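Local coordinates for protein HdaB,HdaA (Adhesin), HUS-associated diffuse adherence (Escherichia coli, PDB 5D55) that forms the minor subunit at the tip of the AAF/IV (Hda) pilus, assembled by the chaperone-usher pathway and probably serving adhesion and biofilm formation, at residues V48-R53 / L74-G79. Sequence-based numbering, arbitrary orientation.
Sequences VWINAR and LRIRIG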
loop_
_atom_site.group_PDB
_atom_site.type_symbol
_atom_site.label_atom_id
_atom_site.label_comp_id
_atom_site.label_asym_id
_atom_site.label_seq_id
_atom_site.Cartn_x
_atom_site.Cartn_y
_atom_site.Cartn_z
ATOM N N VAL B 48 -11.707 -6.236 1.235
ATOM C CA VAL B 48 -11.424 -7.684 1.258
ATOM C C VAL B 48 -12.013 -8.316 -0.007
ATOM O O VAL B 48 -13.043 -7.856 -0.506
ATOM C CB VAL B 48 -12.060 -8.351 2.510
ATOM C CG1 VAL B 48 -11.938 -9.866 2.467
ATOM C CG2 VAL B 48 -11.413 -7.816 3.789
ATOM N N TRP B 49 -11.361 -9.357 -0.524
ATOM C CA TRP B 49 -11.873 -10.086 -1.680
ATOM C C TRP B 49 -11.488 -11.558 -1.658
ATOM O O TRP B 49 -10.503 -11.942 -1.030
ATOM C CB TRP B 49 -11.416 -9.452 -3.003
ATOM C CG TRP B 49 -9.918 -9.383 -3.181
ATOM C CD1 TRP B 49 -9.125 -10.284 -3.849
ATOM C CD2 TRP B 49 -9.037 -8.349 -2.702
ATOM N NE1 TRP B 49 -7.814 -9.880 -3.807
ATOM C CE2 TRP B 49 -7.727 -8.696 -3.114
ATOM C CE3 TRP B 49 -9.230 -7.169 -1.967
ATOM C CZ2 TRP B 49 -6.611 -7.905 -2.818
ATOM C CZ3 TRP B 49 -8.125 -6.381 -1.662
ATOM C CH2 TRP B 49 -6.827 -6.754 -2.089
ATOM N N ILE B 50 -12.280 -12.360 -2.357
ATOM C CA ILE B 50 -12.008 -13.784 -2.546
ATOM C C ILE B 50 -11.117 -14.008 -3.768
ATOM O O ILE B 50 -11.349 -13.433 -4.836
ATOM C CB ILE B 50 -13.322 -14.577 -2.717
ATOM C CG1 ILE B 50 -14.215 -14.399 -1.486
ATOM C CG2 ILE B 50 -13.015 -16.073 -2.996
ATOM C CD1 ILE B 50 -15.682 -14.890 -1.658
ATOM N N ASN B 51 -10.087 -14.838 -3.603
ATOM C CA ASN B 51 -9.267 -15.250 -4.725
ATOM C C ASN B 51 -9.827 -16.528 -5.325
ATOM O O ASN B 51 -9.464 -17.635 -4.919
ATOM C CB ASN B 51 -7.813 -15.448 -4.298
ATOM C CG ASN B 51 -7.241 -14.234 -3.587
ATOM O OD1 ASN B 51 -6.864 -14.314 -2.417
ATOM N ND2 ASN B 51 -7.185 -13.100 -4.283
ATOM N N ALA B 52 -10.729 -16.360 -6.284
ATOM C CA ALA B 52 -11.377 -17.480 -6.958
ATOM C C ALA B 52 -11.879 -17.009 -8.305
ATOM O O ALA B 52 -12.042 -15.810 -8.526
ATOM C CB ALA B 52 -12.529 -18.023 -6.131
ATOM N N ARG B 53 -12.115 -17.957 -9.205
ATOM C CA ARG B 53 -12.701 -17.653 -10.501
ATOM C C ARG B 53 -14.137 -17.204 -10.279
ATOM O O ARG B 53 -14.777 -17.614 -9.311
ATOM C CB ARG B 53 -12.658 -18.889 -11.405
ATOM N N LEU B 74 -18.942 -24.924 -5.352
ATOM C CA LEU B 74 -19.620 -24.190 -4.297
ATOM C C LEU B 74 -19.504 -22.701 -4.595
ATOM O O LEU B 74 -18.418 -22.216 -4.885
ATOM C CB LEU B 74 -18.988 -24.494 -2.936
ATOM C CG LEU B 74 -19.294 -23.553 -1.761
ATOM C CD1 LEU B 74 -20.755 -23.645 -1.315
ATOM C CD2 LEU B 74 -18.351 -23.849 -0.607
ATOM N N ARG B 75 -20.621 -21.984 -4.516
ATOM C CA ARG B 75 -20.625 -20.552 -4.799
ATOM C C ARG B 75 -20.587 -19.799 -3.476
ATOM O O ARG B 75 -21.428 -20.037 -2.598
ATOM C CB ARG B 75 -21.865 -20.138 -5.613
ATOM C CG ARG B 75 -21.804 -20.409 -7.123
ATOM C CD ARG B 75 -22.152 -21.871 -7.468
ATOM N NE ARG B 75 -22.168 -22.127 -8.914
ATOM C CZ ARG B 75 -22.259 -23.339 -9.470
ATOM N NH1 ARG B 75 -22.338 -24.433 -8.717
ATOM N NH2 ARG B 75 -22.263 -23.462 -10.792
ATOM N N ILE B 76 -19.600 -18.914 -3.332
ATOM C CA ILE B 76 -19.404 -18.173 -2.078
ATOM C C ILE B 76 -19.314 -16.676 -2.286
ATOM O O ILE B 76 -19.034 -16.230 -3.388
ATOM C CB ILE B 76 -18.145 -18.641 -1.317
ATOM C CG1 ILE B 76 -16.902 -18.579 -2.216
ATOM C CG2 ILE B 76 -18.391 -20.010 -0.714
ATOM C CD1 ILE B 76 -15.584 -18.707 -1.477
ATOM N N ARG B 77 -19.570 -15.913 -1.221
ATOM C CA ARG B 77 -19.399 -14.452 -1.221
ATOM C C ARG B 77 -18.828 -14.038 0.136
ATOM O O ARG B 77 -18.897 -14.813 1.086
ATOM C CB ARG B 77 -20.743 -13.739 -1.447
ATOM C CG ARG B 77 -21.781 -13.965 -0.344
ATOM C CD ARG B 77 -22.883 -12.913 -0.410
ATOM N NE ARG B 77 -23.871 -13.057 0.661
ATOM C CZ ARG B 77 -25.019 -13.724 0.543
ATOM N NH1 ARG B 77 -25.341 -14.318 -0.599
ATOM N NH2 ARG B 77 -25.848 -13.798 1.568
ATOM N N ILE B 78 -18.273 -12.829 0.224
ATOM C CA ILE B 78 -17.944 -12.242 1.537
ATOM C C ILE B 78 -19.231 -11.715 2.161
ATOM O O ILE B 78 -20.046 -11.083 1.470
ATOM C CB ILE B 78 -16.934 -11.072 1.413
ATOM C CG1 ILE B 78 -15.660 -11.528 0.695
ATOM C CG2 ILE B 78 -16.596 -10.461 2.803
ATOM C CD1 ILE B 78 -14.803 -12.479 1.539
ATOM N N GLY B 79 -19.426 -11.987 3.454
ATOM C CA GLY B 79 -20.551 -11.433 4.198
ATOM C C GLY B 79 -20.123 -10.679 5.446
ATOM O O GLY B 79 -18.925 -10.592 5.773
#
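I50 wedges from strand 45-50 between I76 and I78, the two isoleucines that strand 73-79 turns inward on this face. With its CG1 anti to the carbonyl carbon (chi1 -59°), the I50 side chain extends until CD1 lies over the backbone between them, 3.7 Å from the carbonyl carbon C of R77. I50 and I78 run past one another in opposite directions, flank against flank, I50 CG1 lying 3.6 Å from I78 CD1. The same I78 methyl continues to V48, whose side chain it meets at about a right angle, CD1 to V48 CG1 at 4.0 Å. On the other flank I76 slants across I50, its CD1 3.8 Å from I50 CD1 and close to CG2 as well. The side chains meet through aliphatic contacts alone, their branches interleaving between antiparallel strands of two facing sheets, within the HdaB part of the fusion; the axes of 48-50 and 74-79 come within 7.2 Å at 174°. R77 has its CB directed away from 48-53, and its NH1 forms salt bridges with D28 and D110. Around this piece of the sandwich core, F105 and I107 of strand 102-109 pack on I78, while Y62 and V64 of strand 62-65 flank I50 and I76 respectively.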